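Local coordinates for beta-lactamase domain protein (Burkholderia ambifaria, PDB 5I0P) that probably acts as a metal-dependent hydrolase of the metallo-beta-lactamase superfamily, with two zinc ions held in its active site, at residues 211-214 / 215-219; 252-255 / 256-260; 304-308 / 309-313. One frame throughout, in Å; residues are numbered along the deposited sequence.

Contact 1: residues 211-214 / 215-219; sequences YGHS and PEHCA. With ZN (zinc ion), chain E.
Although the chain doubles back between Tyr-211 and Glu-216, no hydrogen bond joins 211-214 to 215-219; the Tyr-211 ring instead brings its edge to the Pro-215 carbonyl, with CD1 3.2 Å from Pro-215 O and the oxygen near the ring plane. Farther along that ring, CE1 reaches Glu-216 CA. The turn passes through Gly-212 at a positive phi of 100°. His-213 follows, its CG anti to the backbone N (chi1 177°), which swings the imidazole onto a zinc ion, bound by NE2 at 2.3 Å. His-102, His-104 and Asp-232 complete that site, while Asn-241 O holds ND1 and so limits rotation of the ring. This is the histidine-bearing loop between strands 203-210 and 217-222 of the metallo-beta-lactamase fold, leading from one sheet strand into the next. His-213 CD2 and His-217 CD2 are 4.3 Å apart, with the His-217 atom at the edge of the His-213 ring, near its plane. Ser-214 OG sits 3.4 Å from His-217 CB, near the plane of the His-217 ring. That hydroxyl hydrogen-bonds Glu-133 OE2, which also takes Glu-216 N, binding the loop to helix 131-141. At the far end of the His-217 ring, NE2 accepts a hydrogen bond from the backbone N of Asp-232, a second-shell contact to a residue that ligates both zincs.

Contact 2: residues 252-255 / 256-260; sequences NPLA and LYLES
Leu-254 and Leu-258, one helical turn apart, meet with Leu-254 CG 4.0 Å from Leu-258 CD1, their side chains crossing at a slant. Leu-258 has CG anti to its carbonyl carbon (chi1 -65°), which also lays CG against Leu-254 O at 3.2 Å. The CD1 methyl of Leu-254, which also reaches Leu-258 CG, comes to 4.5 Å from Tyr-257 CD2, approaching the ring obliquely. Behind these side chains runs the backbone ladder of helix 253-260, in which Leu-258 N donates to Leu-254 O at 2.8 Å. Asn-252 is the N-cap: its OD1 takes Ala-255 N in a weak bond of 3.5 Å, and its own carbonyl receives Leu-256 N at 3.1 Å. In the next turn Leu-256 O is gripped twice, by Ser-260 N and by Ser-260 OG, from opposite faces of the carbonyl plane; the OG donor, 2.9 Å away, lies above that plane. The same OG accepts a hydrogen bond from Tyr-211 N, tying the helix to the zinc-bearing loop. Helix 284-308 packs on Leu-254 and Leu-258 through His-295, and helix 333-347 reaches Leu-254 through Leu-344. The far end of Tyr-257 is held by its OH, hydrogen-bonded to Met-233 O and Thr-240 OG1.

Contact 3: residues 304-308 / 309-313; sequences VACAE and KPMSA
Between Ala-305 and Met-311 the flat group is the carbonyl plane of Ala-305: Met-311 CG lies over one face of it, 3.5 Å from Ala-305 O and 3.7 Å from Ala-305 C. The carbonyl of Lys-309 also turns back toward the helix, and its oxygen takes a CA-H...O contact from Cys-306 CA at 3.4 Å, with an angle of 147° at the hydrogen. No conventional hydrogen bond crosses between 304-308 and 309-313; the turn is packed by this contact and by apolar side chains. Met-311 has CG anti to its carbonyl carbon (chi1 -60°) and is bent again at chi2 and chi3, a compact shape that curls it against the helix. Its CG touches Ala-305 CB at 4.1 Å, while its CB sits alongside Cys-306 SG at 3.9 Å. This is the turn joining helix 284-308 to helix 313-320, in the C-terminal region related to helix-turn-helix domains. Glu-308 N hydrogen-bonds Ala-305 O, three residues back, at 3.3 Å; the chain then runs extended through Lys-309. Pro-310 follows, its ring against Arg-362 and Ala-364 of the hairpin strand 361-364, and the Met-311 backbone hydrogen-bonds Tyr-363 of the same strand. Ser-312 is the N-cap of helix 313-320, its OG accepting Gly-315 N. From that helix Ile-316 packs on both Ala-305 and Met-311, while Leu-342 and Leu-351 touch Cys-306.

Along the chain the three contacts come strictly in series, none nesting in or crossing another. Contact 1 closes the turn between strands 203-210 and 217-222 at the zinc site. Contact 2 follows on helix 253-260 and packs straight onto that turn: Pro-253 CB lies 3.3 Å from Gly-212 O, and Tyr-257 CB 3.6 Å from Tyr-211 O. Their centres are 10 Å apart. Helix 284-308, which lies against contact 2, then runs on to contact 3, where the chain turns from that helix toward helix 313-320. Contact 3 touches neither of the others; its centre is about 22 Å from that of contact 2 and 30 Å from that of contact 1.

Contact 1: residues 211-214 / 215-219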
loop_
_atom_site.group_PDB
_atom_site.type_symbol
_atom_site.label_atom_id
_atom_site.label_comp_id
_atom_site.label_asym_id
_atom_site.label_seq_id
_atom_site.Cartn_x
_atom_site.Cartn_y
_atom_site.Cartn_z
ATOM N N TYR A 211 8.536 2.417 3.824
ATOM C CA TYR A 211 8.072 3.193 4.966
ATOM C C TYR A 211 7.407 4.477 4.483
ATOM O O TYR A 211 7.588 4.900 3.343
ATOM C CB TYR A 211 9.239 3.477 5.925
ATOM C CG TYR A 211 9.892 2.203 6.406
ATOM C CD1 TYR A 211 9.380 1.509 7.496
ATOM C CD2 TYR A 211 10.978 1.670 5.744
ATOM C CE1 TYR A 211 9.950 0.312 7.924
ATOM C CE2 TYR A 211 11.549 0.490 6.147
ATOM C CZ TYR A 211 11.035 -0.189 7.245
ATOM O OH TYR A 211 11.612 -1.373 7.648
ATOM N N GLY A 212 6.630 5.107 5.359
ATOM C CA GLY A 212 6.016 6.367 5.000
ATOM C C GLY A 212 4.566 6.267 4.583
ATOM O O GLY A 212 3.772 7.166 4.874
ATOM N N HIS A 213 4.208 5.194 3.881
ATOM C CA HIS A 213 2.817 4.904 3.550
ATOM C C HIS A 213 2.116 4.133 4.671
ATOM O O HIS A 213 0.946 4.383 4.969
ATOM C CB HIS A 213 2.768 4.147 2.214
ATOM C CG HIS A 213 1.397 3.719 1.802
ATOM N ND1 HIS A 213 0.410 4.614 1.441
ATOM C CD2 HIS A 213 0.865 2.486 1.635
ATOM C CE1 HIS A 213 -0.687 3.949 1.124
ATOM N NE2 HIS A 213 -0.433 2.655 1.221
ATOM N N SER A 214 2.841 3.243 5.332
ATOM C CA SER A 214 2.303 2.350 6.353
ATOM C C SER A 214 3.472 1.902 7.227
ATOM O O SER A 214 4.639 2.164 6.884
ATOM C CB SER A 214 1.595 1.139 5.718
ATOM O OG SER A 214 2.490 0.375 4.925
ATOM N N PRO A 215 3.197 1.241 8.372
ATOM C CA PRO A 215 4.282 0.951 9.323
ATOM C C PRO A 215 5.495 0.273 8.714
ATOM O O PRO A 215 6.638 0.702 8.954
ATOM C CB PRO A 215 3.597 0.026 10.343
ATOM C CG PRO A 215 2.217 0.425 10.346
ATOM C CD PRO A 215 1.894 0.843 8.937
ATOM N N GLU A 216 5.268 -0.777 7.921
ATOM C CA GLU A 216 6.330 -1.669 7.483
ATOM C C GLU A 216 5.848 -2.421 6.250
ATOM O O GLU A 216 5.550 -3.624 6.317
ATOM C CB GLU A 216 6.721 -2.636 8.610
ATOM C CG GLU A 216 8.001 -3.421 8.332
ATOM C CD GLU A 216 8.292 -4.547 9.370
ATOM O OE1 GLU A 216 7.597 -4.667 10.416
ATOM O OE2 GLU A 216 9.246 -5.310 9.139
ATOM N N HIS A 217 5.764 -1.706 5.132
ATOM C CA HIS A 217 5.084 -2.204 3.939
ATOM C C HIS A 217 5.897 -3.302 3.272
ATOM O O HIS A 217 7.104 -3.154 3.055
ATOM C CB HIS A 217 4.847 -1.047 2.976
ATOM C CG HIS A 217 4.181 -1.452 1.697
ATOM N ND1 HIS A 217 4.856 -2.101 0.679
ATOM C CD2 HIS A 217 2.909 -1.283 1.261
ATOM C CE1 HIS A 217 4.018 -2.336 -0.314
ATOM N NE2 HIS A 217 2.836 -1.831 0.003
ATOM N N CYS A 218 5.250 -4.413 2.945
ATOM C CA CYS A 218 5.960 -5.557 2.367
ATOM C C CYS A 218 5.717 -5.579 0.866
ATOM O O CYS A 218 4.603 -5.847 0.422
ATOM C CB CYS A 218 5.530 -6.890 2.993
ATOM S SG CYS A 218 6.209 -8.326 2.082
ATOM N N ALA A 219 6.751 -5.268 0.099
ATOM C CA ALA A 219 6.793 -5.539 -1.331
ATOM C C ALA A 219 7.651 -6.782 -1.536
ATOM O O ALA A 219 8.508 -7.113 -0.706
ATOM C CB ALA A 219 7.351 -4.364 -2.126
HETATM ZN ZN ZN E . -2.356 1.444 1.177
#

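Contact 2: residues 252-255 / 256-260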
loop_
_atom_site.group_PDB
_atom_site.type_symbol
_atom_site.label_atom_id
_atom_site.label_comp_id
_atom_site.label_asym_id
_atom_site.label_seq_id
_atom_site.Cartn_x
_atom_site.Cartn_y
_atom_site.Cartn_z
ATOM N N ASN A 252 7.764 11.924 10.042
ATOM C CA ASN A 252 8.293 12.365 8.756
ATOM C C ASN A 252 8.007 11.319 7.669
ATOM O O ASN A 252 8.934 10.744 7.082
ATOM C CB ASN A 252 9.788 12.656 8.858
ATOM C CG ASN A 252 10.270 13.582 7.760
ATOM O OD1 ASN A 252 9.520 13.899 6.819
ATOM N ND2 ASN A 252 11.524 14.021 7.860
ATOM N N PRO A 253 6.727 11.042 7.378
ATOM C CA PRO A 253 6.438 9.973 6.421
ATOM C C PRO A 253 6.899 10.267 5.005
ATOM O O PRO A 253 7.260 9.325 4.285
ATOM C CB PRO A 253 4.909 9.813 6.516
ATOM C CG PRO A 253 4.416 11.102 7.055
ATOM C CD PRO A 253 5.487 11.622 7.945
ATOM N N LEU A 254 6.913 11.529 4.564
ATOM C CA LEU A 254 7.319 11.764 3.181
ATOM C C LEU A 254 8.815 11.533 3.008
ATOM O O LEU A 254 9.254 10.989 1.993
ATOM C CB LEU A 254 6.917 13.167 2.727
ATOM C CG LEU A 254 7.136 13.564 1.250
ATOM C CD1 LEU A 254 6.501 12.581 0.310
ATOM C CD2 LEU A 254 6.608 14.968 0.976
ATOM N N ALA A 255 9.624 11.944 3.973
ATOM C CA ALA A 255 11.034 11.612 3.856
ATOM C C ALA A 255 11.255 10.094 3.876
ATOM O O ALA A 255 12.032 9.568 3.076
ATOM C CB ALA A 255 11.818 12.305 4.954
ATOM N N LEU A 256 10.579 9.378 4.780
ATOM C CA LEU A 256 10.676 7.922 4.803
ATOM C C LEU A 256 10.285 7.334 3.452
ATOM O O LEU A 256 10.941 6.415 2.945
ATOM C CB LEU A 256 9.776 7.354 5.917
ATOM C CG LEU A 256 10.275 7.684 7.329
ATOM C CD1 LEU A 256 9.289 7.305 8.457
ATOM C CD2 LEU A 256 11.584 6.981 7.497
ATOM N N TYR A 257 9.210 7.859 2.859
ATOM C CA TYR A 257 8.731 7.320 1.600
ATOM C C TYR A 257 9.722 7.590 0.484
ATOM O O TYR A 257 10.033 6.697 -0.313
ATOM C CB TYR A 257 7.370 7.894 1.275
ATOM C CG TYR A 257 6.893 7.469 -0.084
ATOM C CD1 TYR A 257 6.461 6.157 -0.321
ATOM C CD2 TYR A 257 6.891 8.382 -1.158
ATOM C CE1 TYR A 257 6.023 5.777 -1.593
ATOM C CE2 TYR A 257 6.459 8.004 -2.414
ATOM C CZ TYR A 257 6.029 6.703 -2.631
ATOM O OH TYR A 257 5.609 6.342 -3.899
ATOM N N LEU A 258 10.208 8.830 0.397
ATOM C CA LEU A 258 11.177 9.177 -0.627
ATOM C C LEU A 258 12.455 8.369 -0.451
ATOM O O LEU A 258 13.142 8.062 -1.429
ATOM C CB LEU A 258 11.455 10.689 -0.596
ATOM C CG LEU A 258 10.237 11.570 -0.954
ATOM C CD1 LEU A 258 10.546 13.054 -0.822
ATOM C CD2 LEU A 258 9.649 11.248 -2.320
ATOM N N GLU A 259 12.816 8.047 0.780
ATOM C CA GLU A 259 13.983 7.203 0.973
ATOM C C GLU A 259 13.677 5.759 0.578
ATOM O O GLU A 259 14.479 5.120 -0.099
ATOM C CB GLU A 259 14.452 7.300 2.408
ATOM C CG GLU A 259 15.663 6.468 2.767
ATOM C CD GLU A 259 15.911 6.490 4.273
ATOM O OE1 GLU A 259 17.094 6.433 4.680
ATOM O OE2 GLU A 259 14.925 6.599 5.054
ATOM N N SER A 260 12.501 5.249 0.942
ATOM C CA SER A 260 12.140 3.894 0.539
ATOM C C SER A 260 12.140 3.716 -0.990
ATOM O O SER A 260 12.453 2.634 -1.495
ATOM C CB SER A 260 10.765 3.560 1.100
ATOM O OG SER A 260 10.778 3.565 2.498
#

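Contact 3: residues 304-308 / 309-313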
loop_
_atom_site.group_PDB
_atom_site.type_symbol
_atom_site.label_atom_id
_atom_site.label_comp_id
_atom_site.label_asym_id
_atom_site.label_seq_id
_atom_site.Cartn_x
_atom_site.Cartn_y
_atom_site.Cartn_z
ATOM N N VAL A 304 6.784 28.072 -0.853
ATOM C CA VAL A 304 6.325 29.359 -1.342
ATOM C C VAL A 304 5.271 29.927 -0.408
ATOM O O VAL A 304 5.260 31.130 -0.120
ATOM C CB VAL A 304 5.803 29.207 -2.794
ATOM C CG1 VAL A 304 5.115 30.475 -3.291
ATOM C CG2 VAL A 304 6.939 28.857 -3.729
ATOM N N ALA A 305 4.364 29.075 0.072
ATOM C CA ALA A 305 3.281 29.563 0.918
ATOM C C ALA A 305 3.794 30.030 2.281
ATOM O O ALA A 305 3.376 31.090 2.761
ATOM C CB ALA A 305 2.184 28.499 1.058
ATOM N N CYS A 306 4.727 29.291 2.897
ATOM C CA CYS A 306 5.238 29.680 4.211
ATOM C C CYS A 306 6.256 30.808 4.140
ATOM O O CYS A 306 6.601 31.370 5.175
ATOM C CB CYS A 306 5.891 28.492 4.909
ATOM S SG CYS A 306 4.781 27.112 5.174
ATOM N N ALA A 307 6.729 31.166 2.953
ATOM C CA ALA A 307 7.598 32.320 2.844
ATOM C C ALA A 307 6.795 33.608 2.880
ATOM O O ALA A 307 7.365 34.663 3.176
ATOM C CB ALA A 307 8.471 32.249 1.582
ATOM N N GLU A 308 5.490 33.551 2.560
ATOM C CA GLU A 308 4.663 34.757 2.571
ATOM C C GLU A 308 4.233 35.108 3.983
ATOM O O GLU A 308 4.216 36.283 4.348
ATOM C CB GLU A 308 3.415 34.584 1.704
ATOM C CG GLU A 308 3.661 34.269 0.256
ATOM C CD GLU A 308 2.370 34.261 -0.574
ATOM O OE1 GLU A 308 1.324 34.803 -0.121
ATOM O OE2 GLU A 308 2.407 33.719 -1.695
ATOM N N LYS A 309 3.818 34.100 4.748
ATOM C CA LYS A 309 3.298 34.255 6.096
ATOM C C LYS A 309 3.319 32.892 6.742
ATOM O O LYS A 309 3.406 31.886 6.047
ATOM C CB LYS A 309 1.881 34.831 6.079
ATOM C CG LYS A 309 0.870 33.958 5.354
ATOM C CD LYS A 309 -0.527 34.565 5.452
ATOM C CE LYS A 309 -1.504 33.882 4.513
ATOM N NZ LYS A 309 -2.277 32.790 5.169
ATOM N N PRO A 310 3.276 32.818 8.062
ATOM C CA PRO A 310 3.214 31.495 8.698
ATOM C C PRO A 310 1.911 30.797 8.340
ATOM O O PRO A 310 0.845 31.408 8.356
ATOM C CB PRO A 310 3.317 31.805 10.194
ATOM C CG PRO A 310 3.958 33.175 10.269
ATOM C CD PRO A 310 3.552 33.911 9.016
ATOM N N MET A 311 2.012 29.509 7.983
ATOM C CA MET A 311 0.894 28.713 7.493
ATOM C C MET A 311 0.608 27.527 8.414
ATOM O O MET A 311 1.532 26.844 8.882
ATOM C CB MET A 311 1.189 28.186 6.076
ATOM C CG MET A 311 1.438 29.252 5.010
ATOM S SD MET A 311 -0.072 30.175 4.754
ATOM C CE MET A 311 -1.058 28.877 3.979
ATOM N N SER A 312 -0.681 27.246 8.634
ATOM C CA SER A 312 -1.064 26.018 9.297
ATOM C C SER A 312 -1.303 24.925 8.246
ATOM O O SER A 312 -1.421 25.197 7.029
ATOM C CB SER A 312 -2.316 26.224 10.136
ATOM O OG SER A 312 -3.485 26.262 9.304
ATOM N N ALA A 313 -1.403 23.675 8.729
ATOM C CA ALA A 313 -1.709 22.591 7.806
ATOM C C ALA A 313 -3.024 22.848 7.071
ATOM O O ALA A 313 -3.120 22.575 5.872
ATOM C CB ALA A 313 -1.739 21.248 8.532
#